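Local structure of lysozyme (Asticcacaulis excentricus, 6H9D) at residues A[70-75]-A[103-108]; A[112-117]-A[144-149]; A[2-7]-A[74-79]; A[63-68]-A[83-88]. The protein is the muramidase domain of SpmX, with a phage-type lysozyme fold, probably descended from a peptidoglycan-cleaving phage lysin co-opted for stalk synthesis and cell morphogenesis. All coordinates share one frame; numbering follows the deposited sequence.

Contact 1: A[70-75]-A[103-108]; sequences NLVHTP and RRVNEG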
loop_
_atom_site.group_PDB
_atom_site.type_symbol
_atom_site.label_atom_id
_atom_site.label_comp_id
_atom_site.label_asym_id
_atom_site.label_seq_id
_atom_site.Cartn_x
_atom_site.Cartn_y
_atom_site.Cartn_z
ATOM N N ASN A 70 0.070 -5.402 13.723
ATOM C CA ASN A 70 -0.978 -5.854 14.660
ATOM C C ASN A 70 -1.788 -7.013 14.092
ATOM O O ASN A 70 -2.232 -7.819 14.891
ATOM C CB ASN A 70 -1.922 -4.715 15.039
ATOM C CG ASN A 70 -1.245 -3.574 15.763
ATOM O OD1 ASN A 70 -0.122 -3.696 16.228
ATOM N ND2 ASN A 70 -1.922 -2.451 15.834
ATOM N N LEU A 71 -1.943 -7.085 12.771
ATOM C CA LEU A 71 -2.822 -8.107 12.165
ATOM C C LEU A 71 -2.068 -9.397 11.852
ATOM O O LEU A 71 -2.714 -10.430 11.789
ATOM C CB LEU A 71 -3.452 -7.514 10.914
ATOM C CG LEU A 71 -4.489 -6.438 11.186
ATOM C CD1 LEU A 71 -5.054 -5.923 9.888
ATOM C CD2 LEU A 71 -5.590 -6.987 12.065
ATOM N N VAL A 72 -0.755 -9.312 11.674
ATOM C CA VAL A 72 0.040 -10.522 11.339
ATOM C C VAL A 72 0.631 -11.111 12.623
ATOM O O VAL A 72 1.355 -10.418 13.286
ATOM C CB VAL A 72 1.105 -10.233 10.268
ATOM C CG1 VAL A 72 1.970 -11.451 10.020
ATOM C CG2 VAL A 72 0.461 -9.775 8.973
ATOM N N HIS A 73 0.314 -12.374 12.902
ATOM C CA HIS A 73 0.788 -13.082 14.113
ATOM C C HIS A 73 1.984 -13.985 13.804
ATOM O O HIS A 73 2.607 -14.448 14.751
ATOM C CB HIS A 73 -0.349 -13.905 14.706
ATOM C CG HIS A 73 -1.604 -13.129 14.824
ATOM N ND1 HIS A 73 -1.668 -11.971 15.537
ATOM C CD2 HIS A 73 -2.817 -13.314 14.280
ATOM C CE1 HIS A 73 -2.876 -11.478 15.450
ATOM N NE2 HIS A 73 -3.599 -12.282 14.687
ATOM N N THR A 74 2.256 -14.264 12.537
ATOM C CA THR A 74 3.422 -15.124 12.239
ATOM C C THR A 74 4.646 -14.233 12.063
ATOM O O THR A 74 4.472 -13.052 11.778
ATOM C CB THR A 74 3.204 -15.960 10.977
ATOM O OG1 THR A 74 3.203 -15.062 9.876
ATOM C CG2 THR A 74 1.918 -16.750 10.993
ATOM N N PRO A 75 5.876 -14.755 12.195
ATOM C CA PRO A 75 7.072 -13.958 11.980
ATOM C C PRO A 75 7.178 -13.594 10.495
ATOM O O PRO A 75 6.773 -14.348 9.672
ATOM C CB PRO A 75 8.214 -14.884 12.387
ATOM C CG PRO A 75 7.539 -15.935 13.225
ATOM C CD PRO A 75 6.180 -16.110 12.587
ATOM N N ARG A 103 -5.201 -14.210 5.932
ATOM C CA ARG A 103 -5.512 -15.521 6.493
ATOM C C ARG A 103 -4.393 -16.512 6.194
ATOM O O ARG A 103 -3.912 -17.216 7.081
ATOM C CB ARG A 103 -6.840 -16.040 5.938
ATOM C CG ARG A 103 -8.006 -15.923 6.906
ATOM C CD ARG A 103 -9.309 -16.363 6.257
ATOM N NE ARG A 103 -10.249 -15.255 6.115
ATOM C CZ ARG A 103 -10.715 -14.816 4.950
ATOM N NH1 ARG A 103 -10.329 -15.392 3.820
ATOM N NH2 ARG A 103 -11.568 -13.803 4.915
ATOM N N ARG A 104 -3.992 -16.552 4.929
ATOM C CA ARG A 104 -2.931 -17.431 4.460
ATOM C C ARG A 104 -1.635 -17.098 5.180
ATOM O O ARG A 104 -0.954 -17.985 5.692
ATOM C CB ARG A 104 -2.746 -17.288 2.949
ATOM C CG ARG A 104 -3.703 -18.132 2.123
ATOM C CD ARG A 104 -4.658 -18.913 3.010
ATOM N NE ARG A 104 -6.022 -18.902 2.488
ATOM C CZ ARG A 104 -7.111 -19.034 3.238
ATOM N NH1 ARG A 104 -6.999 -19.188 4.550
ATOM N NH2 ARG A 104 -8.312 -19.012 2.677
ATOM N N VAL A 105 -1.296 -15.813 5.218
ATOM C CA VAL A 105 -0.075 -15.385 5.898
ATOM C C VAL A 105 -0.073 -15.920 7.331
ATOM O O VAL A 105 0.948 -16.411 7.812
ATOM C CB VAL A 105 0.079 -13.856 5.896
ATOM C CG1 VAL A 105 1.064 -13.388 6.955
ATOM C CG2 VAL A 105 0.483 -13.359 4.530
ATOM N N ASN A 106 -1.215 -15.799 8.015
ATOM C CA ASN A 106 -1.302 -16.189 9.418
ATOM C C ASN A 106 -1.284 -17.722 9.549
ATOM O O ASN A 106 -1.027 -18.233 10.612
ATOM C CB ASN A 106 -2.507 -15.559 10.117
ATOM C CG ASN A 106 -2.209 -14.160 10.612
ATOM O OD1 ASN A 106 -1.053 -13.830 10.870
ATOM N ND2 ASN A 106 -3.228 -13.330 10.739
ATOM N N GLU A 107 -1.568 -18.438 8.465
ATOM C CA GLU A 107 -1.517 -19.904 8.463
ATOM C C GLU A 107 -0.110 -20.404 8.094
ATOM O O GLU A 107 0.103 -21.623 8.022
ATOM C CB GLU A 107 -2.514 -20.469 7.445
ATOM C CG GLU A 107 -3.959 -20.324 7.871
ATOM C CD GLU A 107 -4.960 -20.524 6.747
ATOM O OE1 GLU A 107 -4.551 -20.836 5.608
ATOM O OE2 GLU A 107 -6.146 -20.346 7.010
ATOM N N GLY A 108 0.821 -19.484 7.807
ATOM C CA GLY A 108 2.188 -19.848 7.384
ATOM C C GLY A 108 2.240 -20.367 5.947
ATOM O O GLY A 108 3.171 -21.049 5.546
#
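Asn106 holds the chain that leaves helix 50-71 with both ends of its side-chain amide. ND2 donates to Leu71 O at 3.1 Å in an almost perfectly straight bond (N-H...O 178°) that lies in the amide plane and in the carbonyl plane of Leu71. OD1 in turn accepts the backbone N-H of His73 at 2.8 Å, the donor standing somewhat out of the plane of the Asn106 carbonyl. Two bonds from opposite ends fix the rotation of the amide, and asparagine suits the place because one short group can give and take at once. Beside it the imidazole of His73 runs nearly parallel to the amide, the planes 17° apart, with CD2 3.6 Å from Asn106 ND2. A third polar link is weak: Thr74 OG1 reaches Val105 O at 3.3 Å, while its methyl CG2 lies over the last helical carbonyls.

Apolar packing is confined to the inner side, where Val72 CG1 meets Val105 CG1 at 3.7 Å and the two branched side chains cross at about a right angle. Leu102 also touches Val72 and extends this patch.

Within 103-108, Arg104 NH1 and Glu107 OE2 form a salt bridge. Gly108, with the positive phi that glycine tolerates easily, ends helix 100-106 in a Schellman motif; the contact thus joins two helix C-terminal ends in the lysozyme fold, through an asparagine that bridges backbone groups of segment 70-75.

Contact 2: A[112-117]-A[144-149]; sequences EAAQAM and SLFLTP
The C-terminal ends of helices 110-116 and 133-146 come together here, with Ala114 and Phe146 closest in the backbone at 7.2 Å between their CA atoms. This is plain apolar helix packing inside the helical part of the phage-lysozyme fold, with small residues on one helix receiving a ring from the other.

Phe146 contributes more surface than any other residue. Its CG is anti to the backbone N (chi1 -178°), which carries the ring out from helix 133-146 toward the alanines. Ala113 CB approaches the far end of the ring, 4.1 Å from CZ, and Ala114 CB stands 4.1 Å from CD2, nearer the ring's root. Both methyls come in obliquely. Alanine fits such a place because a single methyl lets the helix backbone draw near a large ring. Met117, long and flexible, comes from further along its segment and puts its terminal methyl CE 4.3 Å from Phe146 CD1, the other ortho carbon from the one Ala114 meets. The ring is further walled by Ala83 and Leu84 of helix 78-91 and by Val110.

Just past the end of helix 133-146, the hydroxyl of Thr148 donates back to the carbonyl of Ser144, OG1 to O 2.7 Å, from above the carbonyl plane. Leu147, at the exposed margin, leans its forked end over one methyl: CD1 lies 3.8 Å from Ala114 CB.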
loop_
_atom_site.group_PDB
_atom_site.type_symbol
_atom_site.label_atom_id
_atom_site.label_comp_id
_atom_site.label_asym_id
_atom_site.label_seq_id
_atom_site.Cartn_x
_atom_site.Cartn_y
_atom_site.Cartn_z
ATOM N N GLU A 112 0.541 -19.342 -0.905
ATOM C CA GLU A 112 -0.896 -19.160 -1.098
ATOM C C GLU A 112 -1.266 -17.693 -0.838
ATOM O O GLU A 112 -2.164 -17.150 -1.468
ATOM C CB GLU A 112 -1.675 -20.097 -0.172
ATOM C CG GLU A 112 -1.650 -21.559 -0.589
ATOM C CD GLU A 112 -0.331 -22.308 -0.443
ATOM O OE1 GLU A 112 0.541 -21.916 0.402
ATOM O OE2 GLU A 112 -0.157 -23.281 -1.207
ATOM N N ALA A 113 -0.578 -17.073 0.123
ATOM C CA ALA A 113 -0.782 -15.643 0.404
ATOM C C ALA A 113 -0.476 -14.832 -0.856
ATOM O O ALA A 113 -1.270 -13.986 -1.287
ATOM C CB ALA A 113 0.087 -15.211 1.551
ATOM N N ALA A 114 0.663 -15.132 -1.491
ATOM C CA ALA A 114 1.034 -14.420 -2.704
ATOM C C ALA A 114 -0.053 -14.619 -3.766
ATOM O O ALA A 114 -0.470 -13.683 -4.421
ATOM C CB ALA A 114 2.389 -14.885 -3.190
ATOM N N GLN A 115 -0.508 -15.866 -3.945
ATOM C CA GLN A 115 -1.531 -16.159 -4.953
ATOM C C GLN A 115 -2.827 -15.410 -4.633
ATOM O O GLN A 115 -3.538 -14.998 -5.535
ATOM C CB GLN A 115 -1.871 -17.650 -5.026
ATOM C CG GLN A 115 -0.731 -18.525 -5.522
ATOM C CD GLN A 115 -1.101 -19.984 -5.421
ATOM O OE1 GLN A 115 -0.994 -20.607 -4.361
ATOM N NE2 GLN A 115 -1.580 -20.526 -6.526
ATOM N N ALA A 116 -3.152 -15.296 -3.349
ATOM C CA ALA A 116 -4.387 -14.623 -2.923
ATOM C C ALA A 116 -4.391 -13.160 -3.386
ATOM O O ALA A 116 -5.439 -12.570 -3.585
ATOM C CB ALA A 116 -4.530 -14.733 -1.430
ATOM N N MET A 117 -3.200 -12.578 -3.570
ATOM C CA MET A 117 -3.096 -11.191 -3.980
ATOM C C MET A 117 -3.730 -11.010 -5.364
ATOM O O MET A 117 -4.147 -9.917 -5.729
ATOM C CB MET A 117 -1.636 -10.723 -3.965
ATOM C CG MET A 117 -1.045 -10.657 -2.567
ATOM S SD MET A 117 0.692 -10.054 -2.564
ATOM C CE MET A 117 0.947 -9.825 -0.804
ATOM N N SER A 144 6.496 -10.393 -6.141
ATOM C CA SER A 144 7.948 -10.601 -6.348
ATOM C C SER A 144 8.713 -10.294 -5.065
ATOM O O SER A 144 9.465 -11.138 -4.587
ATOM C CB SER A 144 8.503 -9.799 -7.487
ATOM O OG SER A 144 8.101 -10.366 -8.720
ATOM N N LEU A 145 8.473 -9.111 -4.498
ATOM C CA LEU A 145 9.169 -8.720 -3.275
ATOM C C LEU A 145 8.806 -9.686 -2.145
ATOM O O LEU A 145 9.680 -10.163 -1.409
ATOM C CB LEU A 145 8.794 -7.278 -2.902
ATOM C CG LEU A 145 9.444 -6.736 -1.622
ATOM C CD1 LEU A 145 10.973 -6.751 -1.752
ATOM C CD2 LEU A 145 8.971 -5.325 -1.314
ATOM N N PHE A 146 7.499 -9.927 -1.986
ATOM C CA PHE A 146 6.963 -10.751 -0.912
ATOM C C PHE A 146 7.693 -12.098 -0.853
ATOM O O PHE A 146 7.946 -12.609 0.240
ATOM C CB PHE A 146 5.465 -10.999 -1.100
ATOM C CG PHE A 146 4.825 -11.808 0.001
ATOM C CD1 PHE A 146 4.497 -11.223 1.224
ATOM C CD2 PHE A 146 4.531 -13.149 -0.187
ATOM C CE1 PHE A 146 3.907 -11.965 2.237
ATOM C CE2 PHE A 146 3.924 -13.886 0.818
ATOM C CZ PHE A 146 3.629 -13.304 2.036
ATOM N N LEU A 147 7.981 -12.676 -2.032
ATOM C CA LEU A 147 8.552 -14.004 -2.146
ATOM C C LEU A 147 10.086 -13.965 -2.308
ATOM O O LEU A 147 10.667 -14.962 -2.597
ATOM C CB LEU A 147 7.905 -14.701 -3.353
ATOM C CG LEU A 147 6.419 -15.009 -3.220
ATOM C CD1 LEU A 147 5.852 -15.530 -4.530
ATOM C CD2 LEU A 147 6.166 -15.988 -2.098
ATOM N N THR A 148 10.734 -12.808 -2.135
ATOM C CA THR A 148 12.210 -12.735 -2.130
ATOM C C THR A 148 12.717 -12.918 -0.699
ATOM O O THR A 148 12.339 -12.169 0.206
ATOM C CB THR A 148 12.702 -11.404 -2.705
ATOM O OG1 THR A 148 12.108 -11.208 -3.992
ATOM C CG2 THR A 148 14.214 -11.310 -2.784
ATOM N N PRO A 149 13.566 -13.933 -0.418
ATOM C CA PRO A 149 14.102 -14.135 0.939
ATOM C C PRO A 149 14.742 -12.901 1.599
ATOM O O PRO A 149 15.460 -12.165 0.901
ATOM C CB PRO A 149 15.196 -15.187 0.701
ATOM C CG PRO A 149 14.704 -15.990 -0.501
ATOM C CD PRO A 149 13.994 -14.972 -1.372
#

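Contact 3: A[2-7]-A[74-79]; sequences ARHKIS and TPLTQN
Torsions in Gln78 and His4 bring their polar ends to this meeting. In Gln78 the first torsion is fully extended (chi1 180°) and the second bends the chain (chi2 69°), turning the amide back toward the N-terminal segment 2-7. In His4, chi1 of -53° sets CG beside its backbone N and brings the imidazole against Leu76.

The amide of Gln78 gives the one direct hydrogen bond between the segments. NE2 donates to Lys5 O at 2.8 Å, nearly straight and in the carbonyl plane, with the acceptor close to the amide plane. Glutamine suits the site because its reach carries an N-H donor from a helix start to a loop carbonyl. NE2 has a second acceptor in Asp82 OD1, so two oxygens orient this amide. Ser7 CB packs beside it at 3.7 Å from NE2, while Ser7 OG turns to Asp82 OD2 and caps helix 8-16 through Gly10 N.

The His4 ring crosses the Leu76 side chain at about a right angle, with CE1 3.3 Å from Leu76 O and NE2 3.8 Å from Leu76 CB. In the plane of the ring, a water lies 3.0 Å from NE2 and donates to Thr74 O at 2.7 Å, extending the link further back in the loop.

Ser7 and Thr77 are the N-caps of helices 8-16 and 78-91, and the Gln78 bond to Lys5 O joins these two helix starts. Asn69 OD1 accepts the His4 N-H, and Phe81 of helix 78-91 lies beside the His4 ring, so the segment rests on helices 50-71 and 78-91.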
loop_
_atom_site.group_PDB
_atom_site.type_symbol
_atom_site.label_atom_id
_atom_site.label_comp_id
_atom_site.label_asym_id
_atom_site.label_seq_id
_atom_site.Cartn_x
_atom_site.Cartn_y
_atom_site.Cartn_z
ATOM N N ALA A 2 9.073 -7.481 18.779
ATOM C CA ALA A 2 9.462 -7.758 17.367
ATOM C C ALA A 2 8.508 -7.026 16.408
ATOM O O ALA A 2 7.800 -7.679 15.632
ATOM C CB ALA A 2 9.454 -9.251 17.124
ATOM N N ARG A 3 8.538 -5.697 16.448
ATOM C CA ARG A 3 7.724 -4.874 15.564
ATOM C C ARG A 3 8.570 -4.529 14.344
ATOM O O ARG A 3 9.769 -4.276 14.466
ATOM C CB ARG A 3 7.272 -3.600 16.278
ATOM C CG ARG A 3 6.256 -3.835 17.383
ATOM C CD ARG A 3 4.900 -4.223 16.816
ATOM N NE ARG A 3 4.042 -3.061 16.604
ATOM C CZ ARG A 3 2.715 -3.112 16.555
ATOM N NH1 ARG A 3 2.088 -4.270 16.705
ATOM N NH2 ARG A 3 2.014 -2.004 16.358
ATOM N N HIS A 4 7.949 -4.517 13.170
ATOM C CA HIS A 4 8.655 -4.229 11.941
ATOM C C HIS A 4 8.460 -2.763 11.527
ATOM O O HIS A 4 7.432 -2.136 11.838
ATOM C CB HIS A 4 8.176 -5.157 10.816
ATOM C CG HIS A 4 8.232 -6.611 11.137
ATOM N ND1 HIS A 4 9.402 -7.349 11.001
ATOM C CD2 HIS A 4 7.265 -7.470 11.548
ATOM C CE1 HIS A 4 9.154 -8.602 11.335
ATOM N NE2 HIS A 4 7.841 -8.706 11.673
ATOM N N LYS A 5 9.426 -2.270 10.752
ATOM C CA LYS A 5 9.394 -0.959 10.110
ATOM C C LYS A 5 9.528 -1.142 8.593
ATOM O O LYS A 5 10.261 -2.041 8.130
ATOM C CB LYS A 5 10.533 -0.081 10.643
ATOM C CG LYS A 5 10.491 0.195 12.142
ATOM C CD LYS A 5 11.828 0.607 12.732
ATOM C CE LYS A 5 12.012 0.139 14.167
ATOM N NZ LYS A 5 13.438 0.136 14.579
ATOM N N ILE A 6 8.850 -0.278 7.821
ATOM C CA ILE A 6 8.951 -0.364 6.369
ATOM C C ILE A 6 10.351 0.118 5.983
ATOM O O ILE A 6 10.798 1.157 6.464
ATOM C CB ILE A 6 7.833 0.412 5.633
ATOM C CG1 ILE A 6 7.909 0.174 4.123
ATOM C CG2 ILE A 6 7.833 1.905 5.945
ATOM C CD1 ILE A 6 6.640 0.475 3.410
ATOM N N SER A 7 11.042 -0.660 5.149
ATOM C CA SER A 7 12.391 -0.321 4.711
ATOM C C SER A 7 12.330 0.786 3.659
ATOM O O SER A 7 11.267 1.111 3.125
ATOM C CB SER A 7 13.109 -1.532 4.171
ATOM O OG SER A 7 12.634 -1.846 2.875
ATOM N N THR A 74 2.256 -14.264 12.537
ATOM C CA THR A 74 3.422 -15.124 12.239
ATOM C C THR A 74 4.646 -14.233 12.063
ATOM O O THR A 74 4.472 -13.052 11.778
ATOM C CB THR A 74 3.204 -15.960 10.977
ATOM O OG1 THR A 74 3.203 -15.062 9.876
ATOM C CG2 THR A 74 1.918 -16.750 10.993
ATOM N N PRO A 75 5.876 -14.755 12.195
ATOM C CA PRO A 75 7.072 -13.958 11.980
ATOM C C PRO A 75 7.178 -13.594 10.495
ATOM O O PRO A 75 6.773 -14.348 9.672
ATOM C CB PRO A 75 8.214 -14.884 12.387
ATOM C CG PRO A 75 7.539 -15.935 13.225
ATOM C CD PRO A 75 6.180 -16.110 12.587
ATOM N N LEU A 76 7.727 -12.427 10.203
ATOM C CA LEU A 76 7.843 -12.007 8.795
ATOM C C LEU A 76 9.281 -11.620 8.492
ATOM O O LEU A 76 9.972 -11.180 9.385
ATOM C CB LEU A 76 7.004 -10.745 8.588
ATOM C CG LEU A 76 5.494 -10.874 8.695
ATOM C CD1 LEU A 76 4.869 -9.510 8.547
ATOM C CD2 LEU A 76 4.953 -11.810 7.641
ATOM N N THR A 77 9.668 -11.781 7.236
ATOM C CA THR A 77 10.960 -11.243 6.773
ATOM C C THR A 77 10.724 -9.765 6.421
ATOM O O THR A 77 9.568 -9.372 6.223
ATOM C CB THR A 77 11.484 -11.998 5.547
ATOM O OG1 THR A 77 10.727 -11.622 4.406
ATOM C CG2 THR A 77 11.473 -13.494 5.710
ATOM N N GLN A 78 11.788 -8.984 6.297
ATOM C CA GLN A 78 11.609 -7.561 5.931
ATOM C C GLN A 78 10.879 -7.440 4.586
ATOM O O GLN A 78 10.030 -6.601 4.489
ATOM C CB GLN A 78 12.952 -6.852 5.852
ATOM C CG GLN A 78 12.828 -5.391 5.479
ATOM C CD GLN A 78 12.199 -4.604 6.597
ATOM O OE1 GLN A 78 12.625 -4.672 7.737
ATOM N NE2 GLN A 78 11.170 -3.857 6.268
ATOM N N ASN A 79 11.240 -8.257 3.601
ATOM C CA ASN A 79 10.598 -8.221 2.263
ATOM C C ASN A 79 9.111 -8.547 2.383
ATOM O O ASN A 79 8.336 -7.910 1.712
ATOM C CB ASN A 79 11.294 -9.142 1.269
ATOM C CG ASN A 79 12.682 -8.665 0.917
ATOM O OD1 ASN A 79 13.027 -7.538 1.183
ATOM N ND2 ASN A 79 13.485 -9.521 0.327
HETATM O O HOH W 1 5.593 -10.642 12.257
#

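Contact 4: A[63-68]-A[83-88]; sequences PIVEAV and ALVSFC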
loop_
_atom_site.group_PDB
_atom_site.type_symbol
_atom_site.label_atom_id
_atom_site.label_comp_id
_atom_site.label_asym_id
_atom_site.label_seq_id
_atom_site.Cartn_x
_atom_site.Cartn_y
_atom_site.Cartn_z
ATOM N N PRO A 63 0.007 4.289 9.954
ATOM C CA PRO A 63 -1.077 3.410 10.364
ATOM C C PRO A 63 -1.115 2.075 9.617
ATOM O O PRO A 63 -1.618 1.085 10.157
ATOM C CB PRO A 63 -2.358 4.197 10.113
ATOM C CG PRO A 63 -1.953 5.292 9.152
ATOM C CD PRO A 63 -0.488 5.552 9.384
ATOM N N ILE A 64 -0.569 2.040 8.401
ATOM C CA ILE A 64 -0.447 0.759 7.672
ATOM C C ILE A 64 0.593 -0.130 8.366
ATOM O O ILE A 64 0.358 -1.339 8.518
ATOM C CB ILE A 64 -0.075 0.965 6.191
ATOM C CG1 ILE A 64 -0.919 2.066 5.518
ATOM C CG2 ILE A 64 -0.174 -0.368 5.469
ATOM C CD1 ILE A 64 -2.404 1.794 5.547
ATOM N N VAL A 65 1.760 0.444 8.674
ATOM C CA VAL A 65 2.841 -0.251 9.380
ATOM C C VAL A 65 2.301 -0.810 10.713
ATOM O O VAL A 65 2.568 -1.968 11.070
ATOM C CB VAL A 65 4.059 0.672 9.570
ATOM C CG1 VAL A 65 5.079 0.151 10.588
ATOM C CG2 VAL A 65 4.739 0.959 8.244
ATOM N N GLU A 66 1.508 0.001 11.428
ATOM C CA GLU A 66 0.872 -0.420 12.685
ATOM C C GLU A 66 -0.099 -1.579 12.439
ATOM O O GLU A 66 -0.048 -2.572 13.149
ATOM C CB GLU A 66 0.153 0.763 13.328
ATOM C CG GLU A 66 1.131 1.742 13.942
ATOM C CD GLU A 66 2.035 1.074 14.966
ATOM O OE1 GLU A 66 1.493 0.531 15.953
ATOM O OE2 GLU A 66 3.267 1.049 14.750
ATOM N N ALA A 67 -0.974 -1.436 11.429
ATOM C CA ALA A 67 -1.974 -2.421 11.110
ATOM C C ALA A 67 -1.326 -3.774 10.766
ATOM O O ALA A 67 -1.798 -4.811 11.211
ATOM C CB ALA A 67 -2.839 -1.947 9.977
ATOM N N VAL A 68 -0.263 -3.767 9.957
ATOM C CA VAL A 68 0.293 -5.028 9.463
ATOM C C VAL A 68 0.946 -5.749 10.646
ATOM O O VAL A 68 0.748 -6.938 10.846
ATOM C CB VAL A 68 1.271 -4.827 8.288
ATOM C CG1 VAL A 68 1.969 -6.131 7.938
ATOM C CG2 VAL A 68 0.546 -4.283 7.053
ATOM N N ALA A 83 6.229 -5.775 1.370
ATOM C CA ALA A 83 5.188 -6.113 0.360
ATOM C C ALA A 83 3.783 -6.050 0.976
ATOM O O ALA A 83 2.849 -5.589 0.311
ATOM C CB ALA A 83 5.439 -7.472 -0.244
ATOM N N LEU A 84 3.624 -6.561 2.205
ATOM C CA LEU A 84 2.302 -6.521 2.864
ATOM C C LEU A 84 1.878 -5.073 3.164
ATOM O O LEU A 84 0.711 -4.760 3.046
ATOM C CB LEU A 84 2.303 -7.374 4.132
ATOM C CG LEU A 84 2.301 -8.885 3.895
ATOM C CD1 LEU A 84 2.351 -9.628 5.213
ATOM C CD2 LEU A 84 1.100 -9.343 3.082
ATOM N N VAL A 85 2.821 -4.204 3.536
ATOM C CA VAL A 85 2.502 -2.796 3.776
ATOM C C VAL A 85 2.024 -2.132 2.478
ATOM O O VAL A 85 1.041 -1.400 2.475
ATOM C CB VAL A 85 3.701 -2.046 4.372
ATOM C CG1 VAL A 85 3.463 -0.547 4.364
ATOM C CG2 VAL A 85 4.002 -2.513 5.785
ATOM N N SER A 86 2.695 -2.438 1.362
ATOM C CA SER A 86 2.339 -1.907 0.071
ATOM C C SER A 86 0.922 -2.357 -0.278
ATOM O O SER A 86 0.069 -1.555 -0.700
ATOM C CB SER A 86 3.329 -2.326 -1.005
ATOM O OG SER A 86 2.937 -1.814 -2.285
ATOM N N PHE A 87 0.668 -3.641 -0.028
ATOM C CA PHE A 87 -0.579 -4.279 -0.380
ATOM C C PHE A 87 -1.715 -3.700 0.489
ATOM O O PHE A 87 -2.725 -3.246 -0.016
ATOM C CB PHE A 87 -0.446 -5.790 -0.203
ATOM C CG PHE A 87 -1.721 -6.554 -0.465
ATOM C CD1 PHE A 87 -2.188 -6.723 -1.755
ATOM C CD2 PHE A 87 -2.450 -7.090 0.580
ATOM C CE1 PHE A 87 -3.368 -7.413 -1.993
ATOM C CE2 PHE A 87 -3.621 -7.793 0.339
ATOM C CZ PHE A 87 -4.082 -7.949 -0.945
ATOM N N CYS A 88 -1.470 -3.650 1.795
ATOM C CA CYS A 88 -2.412 -3.125 2.765
ATOM C C CYS A 88 -2.695 -1.636 2.518
ATOM O O CYS A 88 -3.834 -1.225 2.587
ATOM C CB CYS A 88 -1.923 -3.360 4.185
ATOM S SG CYS A 88 -3.152 -2.784 5.391
#
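Ile64 and Cys88 face each other between helices 50-71 and 78-91, and both side chains set off toward the partner helix. The Ile64 methyl CG2, set anti to the backbone N by a chi1 of -46°, reaches furthest across: it lies 3.7 Å from Cys88 CB and 3.4 Å from the carbonyl oxygen of Val85, touching the backbone itself. Its other branch, CG1, is directed elsewhere, so one methyl does all the work for this residue.

One turn on, Val68 presents both of its branches. CG1 goes to Leu84 CB at 4.0 Å, the two side chains crossing at about a right angle, and CG2 goes to Cys88 CB at 3.9 Å. Cys88 CB is therefore flanked by two methyls from successive turns. Val85 points along the interface rather than across it, and divides its methyls: CG1 meets Ile64 CG2 at 3.8 Å, while CG2 meets Val68 CG2. Val65, which leaves its helix in the opposite sense, adds a looser edge through its own CG2.

Beta-branched residues suit such an interface because they carry two carbon branches close to the helix, and the compact cysteine fits between them. Ile93 and Phe96 of helix 93-97 also pack on Cys88.

The axes of the two short segments approach to 9.3 Å at 116°, a steep crossing. It is ordinary apolar helix-helix packing, joining the long helix 50-71 to helix 78-91 near the centre of the lysozyme fold.

Contact 4 lies nearest the chain's centre and, like contact 2, is buried and purely apolar in what crosses it; Leu84 and Phe146 join the two, since the ring packs against helix 78-91. Contact 1 is only partly buried and contact 3 lies at the surface, and both use a side-chain amide on the backbone, Asn106 donating and accepting, Gln78 donating. They share Thr74 and Pro75, on the connection between helices 50-71 and 78-91, the same pair that contact 4 packs together. A salt bridge from Arg3 ties contact 3 to Glu66 of contact 4, while Val105 of contact 1 packs on Ala113 of contact 2.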